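Local coordinates for glucosamine-6-phosphate deaminase (Thermotoga maritima, PDB 1J5X), which is an alpha/beta protein with a SIS domain, built on two parallel sheets flanked by helices, at residues Leu118-Asp121 against Val122-Arg126; Ser193-Phe196 against Phe197-Trp201; Ala256-Lys259 against Lys260-Val264; Tyr320-Ala323 against Ile324-Ile328. All blocks are in the same frame, centred on the assembly; numbering follows the deposited sequence.

Overall arrangement
The chain passes through the four contacts in series, so none nests within or crosses another, and each is local, within one continuous stretch: three along helices, one round a beta turn. Contact 1 lies on helix 114-125, the connection between strands 102-107 and 128-134 of the five-stranded parallel sheet. Contact 2 follows on the long helix 184-205. Contact 3 is the turn that ends the loop leading into strand 262-267 of the four-stranded parallel sheet, and contact 4 closes helix 313-326. Contacts 2 and 4 touch where Trp201 packs on Gln321 and Tyr320, tying their two helices together. Contact 1 stands apart, its centre about 41 Å from the centres of both.

Contact 1 (Leu118-Asp121 against Val122-Arg126); sequences LAND and VLKKR
Asp121 and Lys125 meet one helical turn apart, the carboxylate lying obliquely across the end of the lysine chain. The lysine is extended beyond CG, which brings NZ to OD2, while CG of Asp121, anti to the backbone N (chi1 -155°), leans toward the following turn; OD2 and NZ then form a salt bridge of 2.9 Å. The second carboxylate oxygen faces a different neighbour: OD1 accepts from a water at 2.8 Å, and the same water makes a weak link to Lys124 NZ. Lys124 lies against Asn120, its CD reaching the amide at 3.7 Å from ND2. The polar ends of this pair are turned to other partners, Asn120 OD1 to Thr130 OG1, and both Asn120 ND2 and Lys124 NZ to Glu144 O. Beneath them Leu123 and Ala119 face strand 102-107 and Val90, so the helix shows an apolar side to the sheet of this beta-alpha-beta crossover. Regular i to i+4 backbone bonds run below the side chains, Lys125 N to Asp121 O at 3.0 Å among them. With one carboxylate oxygen paired to an ammonium and the other accepting from water, Asp121 would be expected to favour its ionised form.

Contact 2 (Ser193-Phe196 against Phe197-Trp201); sequences SPEF and FDISW
The ring of Phe196 carries Ser200 OG over the centre of one face, 4.0 Å above the plane, with CE1 and CZ among the ring atoms nearest to it. A second ring, that of Phe197, has the carboxylate oxygen Asp198 OD1 at its edge and in its plane. The serine oxygen over Phe196 gives its proton elsewhere: OG donates to the carbonyl Phe196 O at 2.8 Å, a bond allowed by its chi1 of -68°, which sets OG beside the backbone N. That carbonyl also takes the regular helical bond from Ser200 N at 2.9 Å, and the two donors come from opposite faces of its plane, OG standing 37° out of it. Two bonds thus grip the carbonyl oxygen of the buried Phe196. On another side of the helix Glu195 and Ile199 lie side by side and point the same way, the aliphatic CG of Glu195 touching Ile199 CD1 at 3.7 Å. Asp198 OD1 makes a salt bridge to Lys24 of helix 15-25, against which Phe197 also packs, whereas Phe196 and Ser200 rest on Pro314 of helix 313-326. Pro194 marks a kink, since the N atoms of residues 194 and 195 lack bonds to the preceding turn; further on, Phe197 N donates to Ser193 O at 2.8 Å. A serine hydroxyl bonded to the carbonyl one turn back is a familiar intrahelical motif, here consistent with a polar side chain being accommodated where helix 184-205 packs on helix 313-326.

Contact 3 (Ala256-Lys259 against Lys260-Val264); sequences ALVK and KGTLV
Lys259 and Thr262 are brought together by the backbone torsions of a type II beta turn, a psi of 135° at Lys260 followed by a positive phi of 113° at Gly261. Glycine is the usual residue at that third position, where a side chain would crowd the carbonyl oxygen of Lys260. The turn is closed by Thr262 N, which donates to Lys259 O at 2.9 Å, and it delivers the chain into strand 262-267 of the four-stranded parallel sheet. CB of Thr262 points back toward the turn. Its OG1 is hydrogen-bonded to His214 ND1 on the neighbouring strand 214-218 and lies 3.1 Å from Lys259 O. The side chains of Val258 and Thr262 cross at about a right angle, with Val258 CG1 4.2 Å from Thr262 OG1. Above the turn, the chain of Lys259 runs extended until it bends at chi4 (49°), which brings the ammonium in front of the Lys260 carbonyl oxygen, NZ 3.6 Å from O. These two do not bond directly; water joins them. One water accepts from Lys259 NZ at 3.2 Å and makes weak links to Lys260 O and Thr262 OG1, while the other accepts from NZ at 2.8 Å and donates to Lys260 O at 2.6 Å.

Contact 4 (Tyr320-Ala323 against Ile324-Ile328); sequences YQKA and ISRGI
Lys322 lays its CE over one face of the Arg326 guanidinium, 3.4 Å above the plane and centred on it, with CE 3.5 Å from CZ. A bend at chi2 (73°) carries the lysine forward along the helix; CE, and not the ammonium, then lies over the flat cation. NZ projects beyond the face and stands 4.0 Å from Arg326 NH2. Both cationic groups form salt bridges to Asp213 OD1; NZ also donates to His212 O and Leu209 O, and Arg326 NH1 to Ser238 O. A water lies between Lys322 NZ and Ser325 OG, 2.8 Å from the hydroxyl. Tyr320, which packs on Trp201 of helix 184-205, forms an apolar pair with the exposed Ile324 one turn on: CG1 of the isoleucine approaches ring atom CE1 to 3.6 Å, and its CD1 extends toward the phenol end. The helix finishes in a Schellman motif. Gly327 takes a positive phi of 79°, which folds the chain back so that Ile328 N donates almost straight to Ala323 O at 2.9 Å (177° at the hydrogen), and Gly327 N to Ile324 O. The hydrophobic contact that commonly accompanies this motif is present too, Ala323 CB meeting Ile328 CG1 at 3.8 Å. Asp213 OD1, bonded by both basic groups, and the carbonyls of His212, Leu209 and Ser238 would be expected to balance the charge at this helix end and to hold both chains in place.

Contact 1 (Leu118-Asp121 against Val122-Arg126)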
loop_
_atom_site.group_PDB
_atom_site.type_symbol
_atom_site.label_atom_id
_atom_site.label_comp_id
_atom_site.label_asym_id
_atom_site.label_seq_id
_atom_site.Cartn_x
_atom_site.Cartn_y
_atom_site.Cartn_z
ATOM N N LEU A 118 9.672 0.318 19.870
ATOM C CA LEU A 118 11.109 0.279 20.157
ATOM C C LEU A 118 11.818 1.230 19.205
ATOM O O LEU A 118 12.745 1.953 19.607
ATOM C CB LEU A 118 11.675 -1.114 19.954
ATOM C CG LEU A 118 11.191 -2.111 21.036
ATOM C CD1 LEU A 118 11.526 -3.545 20.627
ATOM C CD2 LEU A 118 11.858 -1.754 22.360
ATOM N N ALA A 119 11.400 1.200 17.943
ATOM C CA ALA A 119 12.011 2.107 16.951
ATOM C C ALA A 119 11.827 3.565 17.352
ATOM O O ALA A 119 12.728 4.388 17.226
ATOM C CB ALA A 119 11.386 1.821 15.517
ATOM N N ASN A 120 10.617 3.915 17.817
ATOM C CA ASN A 120 10.324 5.261 18.236
ATOM C C ASN A 120 11.297 5.679 19.336
ATOM O O ASN A 120 11.845 6.780 19.335
ATOM C CB ASN A 120 8.849 5.304 18.756
ATOM C CG ASN A 120 8.444 6.685 19.219
ATOM O OD1 ASN A 120 8.516 7.663 18.443
ATOM N ND2 ASN A 120 7.969 6.777 20.502
ATOM N N ASP A 121 11.521 4.800 20.297
ATOM C CA ASP A 121 12.451 5.129 21.365
ATOM C C ASP A 121 13.913 5.337 20.863
ATOM O O ASP A 121 14.599 6.299 21.199
ATOM C CB ASP A 121 12.392 4.036 22.412
ATOM C CG ASP A 121 12.826 4.538 23.763
ATOM O OD1 ASP A 121 12.147 5.473 24.299
ATOM O OD2 ASP A 121 13.855 4.025 24.261
ATOM N N VAL A 122 14.371 4.419 20.043
ATOM C CA VAL A 122 15.703 4.518 19.460
ATOM C C VAL A 122 15.822 5.843 18.661
ATOM O O VAL A 122 16.817 6.573 18.779
ATOM C CB VAL A 122 15.931 3.308 18.475
ATOM C CG1 VAL A 122 17.088 3.623 17.489
ATOM C CG2 VAL A 122 16.255 2.039 19.261
ATOM N N LEU A 123 14.820 6.166 17.850
ATOM C CA LEU A 123 14.938 7.372 17.011
ATOM C C LEU A 123 14.929 8.624 17.858
ATOM O O LEU A 123 15.680 9.576 17.585
ATOM C CB LEU A 123 13.812 7.445 15.966
ATOM C CG LEU A 123 14.026 6.382 14.892
ATOM C CD1 LEU A 123 12.711 6.070 14.133
ATOM C CD2 LEU A 123 15.113 6.917 13.903
ATOM N N LYS A 124 14.108 8.613 18.899
ATOM C CA LYS A 124 14.030 9.789 19.762
ATOM C C LYS A 124 15.341 9.992 20.493
ATOM O O LYS A 124 15.772 11.114 20.683
ATOM C CB LYS A 124 12.873 9.652 20.767
ATOM C CG LYS A 124 11.489 10.021 20.174
ATOM C CD LYS A 124 10.317 9.584 21.063
ATOM C CE LYS A 124 10.107 10.497 22.240
ATOM N NZ LYS A 124 9.090 9.898 23.207
ATOM N N LYS A 125 15.977 8.905 20.898
ATOM C CA LYS A 125 17.254 8.995 21.581
ATOM C C LYS A 125 18.373 9.378 20.626
ATOM O O LYS A 125 19.453 9.761 21.078
ATOM C CB LYS A 125 17.594 7.689 22.283
ATOM C CG LYS A 125 16.689 7.394 23.474
ATOM C CD LYS A 125 16.987 6.025 24.039
ATOM C CE LYS A 125 16.081 5.645 25.233
ATOM N NZ LYS A 125 16.449 4.244 25.646
ATOM N N ARG A 126 18.122 9.292 19.324
ATOM C CA ARG A 126 19.097 9.691 18.310
ATOM C C ARG A 126 18.762 11.053 17.680
ATOM O O ARG A 126 19.095 11.313 16.542
ATOM C CB ARG A 126 19.199 8.648 17.184
ATOM C CG ARG A 126 19.861 7.342 17.592
ATOM C CD ARG A 126 20.334 6.604 16.330
ATOM N NE ARG A 126 20.631 5.185 16.557
ATOM C CZ ARG A 126 21.173 4.358 15.652
ATOM N NH1 ARG A 126 21.495 4.793 14.434
ATOM N NH2 ARG A 126 21.399 3.088 15.965
HETATM O O HOH W 1 9.672 6.552 23.693
#

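Contact 2 (Ser193-Phe196 against Phe197-Trp201)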
loop_
_atom_site.group_PDB
_atom_site.type_symbol
_atom_site.label_atom_id
_atom_site.label_comp_id
_atom_site.label_asym_id
_atom_site.label_seq_id
_atom_site.Cartn_x
_atom_site.Cartn_y
_atom_site.Cartn_z
ATOM N N SER A 193 -13.426 6.661 -7.274
ATOM C CA SER A 193 -13.276 5.377 -6.553
ATOM C C SER A 193 -14.470 4.403 -6.641
ATOM O O SER A 193 -14.266 3.189 -6.831
ATOM C CB SER A 193 -12.818 5.634 -5.092
ATOM O OG SER A 193 -13.865 6.138 -4.285
ATOM N N PRO A 194 -15.726 4.909 -6.600
ATOM C CA PRO A 194 -16.828 3.930 -6.691
ATOM C C PRO A 194 -16.836 3.178 -8.017
ATOM O O PRO A 194 -16.932 1.942 -8.077
ATOM C CB PRO A 194 -18.087 4.803 -6.497
ATOM C CG PRO A 194 -17.585 5.956 -5.576
ATOM C CD PRO A 194 -16.172 6.232 -6.064
ATOM N N GLU A 195 -16.730 3.923 -9.127
ATOM C CA GLU A 195 -16.713 3.279 -10.431
ATOM C C GLU A 195 -15.468 2.381 -10.546
ATOM O O GLU A 195 -15.520 1.271 -11.077
ATOM C CB GLU A 195 -16.702 4.346 -11.551
ATOM C CG GLU A 195 -16.454 3.791 -12.963
ATOM C CD GLU A 195 -16.677 4.832 -14.077
ATOM O OE1 GLU A 195 -16.755 6.047 -13.777
ATOM O OE2 GLU A 195 -16.748 4.422 -15.250
ATOM N N PHE A 196 -14.343 2.868 -10.035
ATOM C CA PHE A 196 -13.091 2.084 -10.105
ATOM C C PHE A 196 -13.295 0.738 -9.417
ATOM O O PHE A 196 -12.898 -0.323 -9.931
ATOM C CB PHE A 196 -11.939 2.835 -9.382
ATOM C CG PHE A 196 -10.624 2.090 -9.395
ATOM C CD1 PHE A 196 -9.997 1.758 -10.604
ATOM C CD2 PHE A 196 -9.964 1.748 -8.184
ATOM C CE1 PHE A 196 -8.760 1.118 -10.602
ATOM C CE2 PHE A 196 -8.723 1.100 -8.212
ATOM C CZ PHE A 196 -8.140 0.798 -9.386
ATOM N N PHE A 197 -13.926 0.806 -8.259
ATOM C CA PHE A 197 -14.203 -0.375 -7.446
ATOM C C PHE A 197 -15.126 -1.344 -8.191
ATOM O O PHE A 197 -14.828 -2.541 -8.335
ATOM C CB PHE A 197 -14.817 0.059 -6.121
ATOM C CG PHE A 197 -15.236 -1.108 -5.236
ATOM C CD1 PHE A 197 -16.468 -1.754 -5.433
ATOM C CD2 PHE A 197 -14.376 -1.592 -4.246
ATOM C CE1 PHE A 197 -16.833 -2.885 -4.650
ATOM C CE2 PHE A 197 -14.724 -2.707 -3.464
ATOM C CZ PHE A 197 -15.945 -3.356 -3.660
ATOM N N ASP A 198 -16.234 -0.819 -8.729
ATOM C CA ASP A 198 -17.181 -1.666 -9.440
ATOM C C ASP A 198 -16.568 -2.296 -10.682
ATOM O O ASP A 198 -16.827 -3.452 -10.961
ATOM C CB ASP A 198 -18.481 -0.873 -9.789
ATOM C CG ASP A 198 -19.223 -0.361 -8.541
ATOM O OD1 ASP A 198 -19.060 -0.921 -7.426
ATOM O OD2 ASP A 198 -20.000 0.613 -8.661
ATOM N N ILE A 199 -15.757 -1.557 -11.442
ATOM C CA ILE A 199 -15.119 -2.136 -12.609
ATOM C C ILE A 199 -14.170 -3.254 -12.131
ATOM O O ILE A 199 -14.071 -4.338 -12.753
ATOM C CB ILE A 199 -14.273 -1.061 -13.428
ATOM C CG1 ILE A 199 -15.239 -0.049 -14.107
ATOM C CG2 ILE A 199 -13.364 -1.770 -14.446
ATOM C CD1 ILE A 199 -14.566 1.205 -14.753
ATOM N N SER A 200 -13.432 -2.952 -11.071
ATOM C CA SER A 200 -12.451 -3.913 -10.532
ATOM C C SER A 200 -13.180 -5.206 -10.152
ATOM O O SER A 200 -12.777 -6.302 -10.578
ATOM C CB SER A 200 -11.743 -3.334 -9.288
ATOM O OG SER A 200 -10.906 -2.249 -9.661
ATOM N N TRP A 201 -14.237 -5.060 -9.376
ATOM C CA TRP A 201 -14.991 -6.235 -8.929
ATOM C C TRP A 201 -15.451 -7.090 -10.072
ATOM O O TRP A 201 -15.231 -8.319 -10.082
ATOM C CB TRP A 201 -16.194 -5.826 -8.083
ATOM C CG TRP A 201 -16.843 -7.024 -7.431
ATOM C CD1 TRP A 201 -17.708 -7.909 -8.004
ATOM C CD2 TRP A 201 -16.548 -7.535 -6.131
ATOM N NE1 TRP A 201 -17.962 -8.953 -7.145
ATOM C CE2 TRP A 201 -17.263 -8.747 -5.983
ATOM C CE3 TRP A 201 -15.740 -7.090 -5.072
ATOM C CZ2 TRP A 201 -17.191 -9.530 -4.801
ATOM C CZ3 TRP A 201 -15.670 -7.878 -3.892
ATOM C CH2 TRP A 201 -16.395 -9.079 -3.779
#

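Contact 3 (Ala256-Lys259 against Lys260-Val264)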
loop_
_atom_site.group_PDB
_atom_site.type_symbol
_atom_site.label_atom_id
_atom_site.label_comp_id
_atom_site.label_asym_id
_atom_site.label_seq_id
_atom_site.Cartn_x
_atom_site.Cartn_y
_atom_site.Cartn_z
ATOM N N ALA A 256 10.923 -17.385 -14.723
ATOM C CA ALA A 256 11.166 -18.816 -14.891
ATOM C C ALA A 256 9.987 -19.610 -14.307
ATOM O O ALA A 256 9.691 -20.744 -14.773
ATOM C CB ALA A 256 12.507 -19.238 -14.166
ATOM N N LEU A 257 9.307 -19.068 -13.299
ATOM C CA LEU A 257 8.197 -19.781 -12.677
ATOM C C LEU A 257 6.898 -19.725 -13.439
ATOM O O LEU A 257 5.922 -20.405 -13.068
ATOM C CB LEU A 257 7.860 -19.219 -11.320
ATOM C CG LEU A 257 8.845 -19.422 -10.206
ATOM C CD1 LEU A 257 8.267 -18.820 -8.971
ATOM C CD2 LEU A 257 9.098 -20.906 -10.020
ATOM N N VAL A 258 6.872 -18.921 -14.487
ATOM C CA VAL A 258 5.576 -18.762 -15.163
ATOM C C VAL A 258 5.069 -20.017 -15.881
ATOM O O VAL A 258 5.816 -20.664 -16.611
ATOM C CB VAL A 258 5.574 -17.673 -16.241
ATOM C CG1 VAL A 258 4.148 -17.618 -16.907
ATOM C CG2 VAL A 258 5.862 -16.266 -15.601
ATOM N N LYS A 259 3.800 -20.287 -15.664
ATOM C CA LYS A 259 3.090 -21.388 -16.338
ATOM C C LYS A 259 1.593 -21.137 -16.188
ATOM O O LYS A 259 1.187 -20.209 -15.495
ATOM C CB LYS A 259 3.479 -22.744 -15.757
ATOM C CG LYS A 259 3.185 -22.939 -14.292
ATOM C CD LYS A 259 3.784 -24.281 -13.852
ATOM C CE LYS A 259 3.327 -24.660 -12.453
ATOM N NZ LYS A 259 1.846 -24.519 -12.366
ATOM N N LYS A 260 0.765 -21.927 -16.877
ATOM C CA LYS A 260 -0.662 -21.743 -16.769
ATOM C C LYS A 260 -0.889 -21.777 -15.293
ATOM O O LYS A 260 -0.327 -22.633 -14.608
ATOM C CB LYS A 260 -1.421 -22.915 -17.456
ATOM C CG LYS A 260 -2.928 -22.888 -17.220
ATOM C CD LYS A 260 -3.642 -23.954 -18.063
ATOM C CE LYS A 260 -3.695 -23.533 -19.546
ATOM N NZ LYS A 260 -4.654 -22.416 -19.797
ATOM N N GLY A 261 -1.690 -20.854 -14.781
ATOM C CA GLY A 261 -1.939 -20.810 -13.361
ATOM C C GLY A 261 -1.324 -19.542 -12.764
ATOM O O GLY A 261 -1.686 -19.128 -11.681
ATOM N N THR A 262 -0.393 -18.935 -13.483
ATOM C CA THR A 262 0.202 -17.693 -12.982
ATOM C C THR A 262 -0.713 -16.543 -13.397
ATOM O O THR A 262 -1.108 -16.470 -14.554
ATOM C CB THR A 262 1.570 -17.436 -13.593
ATOM O OG1 THR A 262 2.464 -18.485 -13.201
ATOM C CG2 THR A 262 2.115 -16.086 -13.111
ATOM N N LEU A 263 -1.037 -15.672 -12.454
ATOM C CA LEU A 263 -1.889 -14.498 -12.698
ATOM C C LEU A 263 -1.020 -13.259 -12.402
ATOM O O LEU A 263 -0.491 -13.141 -11.301
ATOM C CB LEU A 263 -3.099 -14.498 -11.748
ATOM C CG LEU A 263 -4.064 -13.281 -11.759
ATOM C CD1 LEU A 263 -4.653 -13.117 -13.149
ATOM C CD2 LEU A 263 -5.161 -13.440 -10.747
ATOM N N VAL A 264 -0.907 -12.346 -13.378
ATOM C CA VAL A 264 -0.082 -11.147 -13.201
ATOM C C VAL A 264 -0.957 -9.890 -13.161
ATOM O O VAL A 264 -1.816 -9.728 -14.024
ATOM C CB VAL A 264 0.913 -11.014 -14.382
ATOM C CG1 VAL A 264 1.828 -9.754 -14.182
ATOM C CG2 VAL A 264 1.746 -12.286 -14.521
HETATM O O HOH W 2 1.301 -21.355 -11.948
HETATM O O HOH W 3 0.327 -25.183 -14.636
#

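Contact 4 (Tyr320-Ala323 against Ile324-Ile328)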
loop_
_atom_site.group_PDB
_atom_site.type_symbol
_atom_site.label_atom_id
_atom_site.label_comp_id
_atom_site.label_asym_id
_atom_site.label_seq_id
_atom_site.Cartn_x
_atom_site.Cartn_y
_atom_site.Cartn_z
ATOM N N TYR A 320 -9.885 -11.281 -1.737
ATOM C CA TYR A 320 -11.193 -11.655 -1.195
ATOM C C TYR A 320 -11.860 -12.737 -2.054
ATOM O O TYR A 320 -12.246 -13.816 -1.573
ATOM C CB TYR A 320 -12.086 -10.445 -1.098
ATOM C CG TYR A 320 -13.418 -10.803 -0.470
ATOM C CD1 TYR A 320 -14.469 -11.291 -1.244
ATOM C CD2 TYR A 320 -13.590 -10.727 0.915
ATOM C CE1 TYR A 320 -15.666 -11.694 -0.645
ATOM C CE2 TYR A 320 -14.771 -11.134 1.519
ATOM C CZ TYR A 320 -15.801 -11.618 0.738
ATOM O OH TYR A 320 -16.967 -12.055 1.383
ATOM N N GLN A 321 -11.976 -12.465 -3.334
ATOM C CA GLN A 321 -12.618 -13.424 -4.211
ATOM C C GLN A 321 -11.879 -14.749 -4.234
ATOM O O GLN A 321 -12.514 -15.820 -4.312
ATOM C CB GLN A 321 -12.754 -12.838 -5.641
ATOM C CG GLN A 321 -13.726 -11.622 -5.683
ATOM C CD GLN A 321 -14.100 -11.199 -7.113
ATOM O OE1 GLN A 321 -13.839 -12.074 -8.074
ATOM N NE2 GLN A 321 -14.598 -10.082 -7.339
ATOM N N LYS A 322 -10.543 -14.707 -4.170
ATOM C CA LYS A 322 -9.795 -15.960 -4.210
ATOM C C LYS A 322 -10.020 -16.753 -2.940
ATOM O O LYS A 322 -10.023 -18.002 -2.988
ATOM C CB LYS A 322 -8.275 -15.742 -4.381
ATOM C CG LYS A 322 -7.432 -17.034 -4.316
ATOM C CD LYS A 322 -7.569 -17.931 -5.554
ATOM C CE LYS A 322 -6.794 -19.244 -5.348
ATOM N NZ LYS A 322 -6.767 -20.131 -6.534
ATOM N N ALA A 323 -10.178 -16.071 -1.815
ATOM C CA ALA A 323 -10.394 -16.805 -0.582
ATOM C C ALA A 323 -11.747 -17.543 -0.664
ATOM O O ALA A 323 -11.867 -18.710 -0.269
ATOM C CB ALA A 323 -10.406 -15.885 0.562
ATOM N N ILE A 324 -12.756 -16.847 -1.186
ATOM C CA ILE A 324 -14.100 -17.428 -1.296
ATOM C C ILE A 324 -14.001 -18.655 -2.164
ATOM O O ILE A 324 -14.572 -19.704 -1.843
ATOM C CB ILE A 324 -15.109 -16.401 -1.928
ATOM C CG1 ILE A 324 -15.275 -15.210 -0.991
ATOM C CG2 ILE A 324 -16.508 -17.068 -2.175
ATOM C CD1 ILE A 324 -15.454 -15.569 0.441
ATOM N N SER A 325 -13.255 -18.499 -3.248
ATOM C CA SER A 325 -12.979 -19.536 -4.216
ATOM C C SER A 325 -12.396 -20.807 -3.577
ATOM O O SER A 325 -12.751 -21.935 -3.958
ATOM C CB SER A 325 -11.996 -18.978 -5.222
ATOM O OG SER A 325 -11.722 -19.885 -6.262
ATOM N N ARG A 326 -11.493 -20.617 -2.620
ATOM C CA ARG A 326 -10.839 -21.717 -1.916
ATOM C C ARG A 326 -11.739 -22.219 -0.787
ATOM O O ARG A 326 -11.490 -23.283 -0.231
ATOM C CB ARG A 326 -9.512 -21.258 -1.291
ATOM C CG ARG A 326 -8.411 -20.979 -2.277
ATOM C CD ARG A 326 -7.050 -21.136 -1.567
ATOM N NE ARG A 326 -6.013 -21.411 -2.546
ATOM C CZ ARG A 326 -4.948 -20.640 -2.692
ATOM N NH1 ARG A 326 -4.823 -19.594 -1.900
ATOM N NH2 ARG A 326 -4.051 -20.876 -3.643
ATOM N N GLY A 327 -12.757 -21.435 -0.457
ATOM C CA GLY A 327 -13.663 -21.788 0.608
ATOM C C GLY A 327 -13.032 -21.469 1.951
ATOM O O GLY A 327 -13.203 -22.207 2.929
ATOM N N ILE A 328 -12.266 -20.385 2.032
ATOM C CA ILE A 328 -11.693 -20.069 3.329
ATOM C C ILE A 328 -12.138 -18.673 3.661
ATOM O O ILE A 328 -12.558 -17.945 2.776
ATOM C CB ILE A 328 -10.163 -20.129 3.343
ATOM C CG1 ILE A 328 -9.591 -18.861 2.726
ATOM C CG2 ILE A 328 -9.669 -21.381 2.579
ATOM C CD1 ILE A 328 -8.116 -18.725 2.980
HETATM O O HOH W 4 -9.406 -21.228 -5.497
#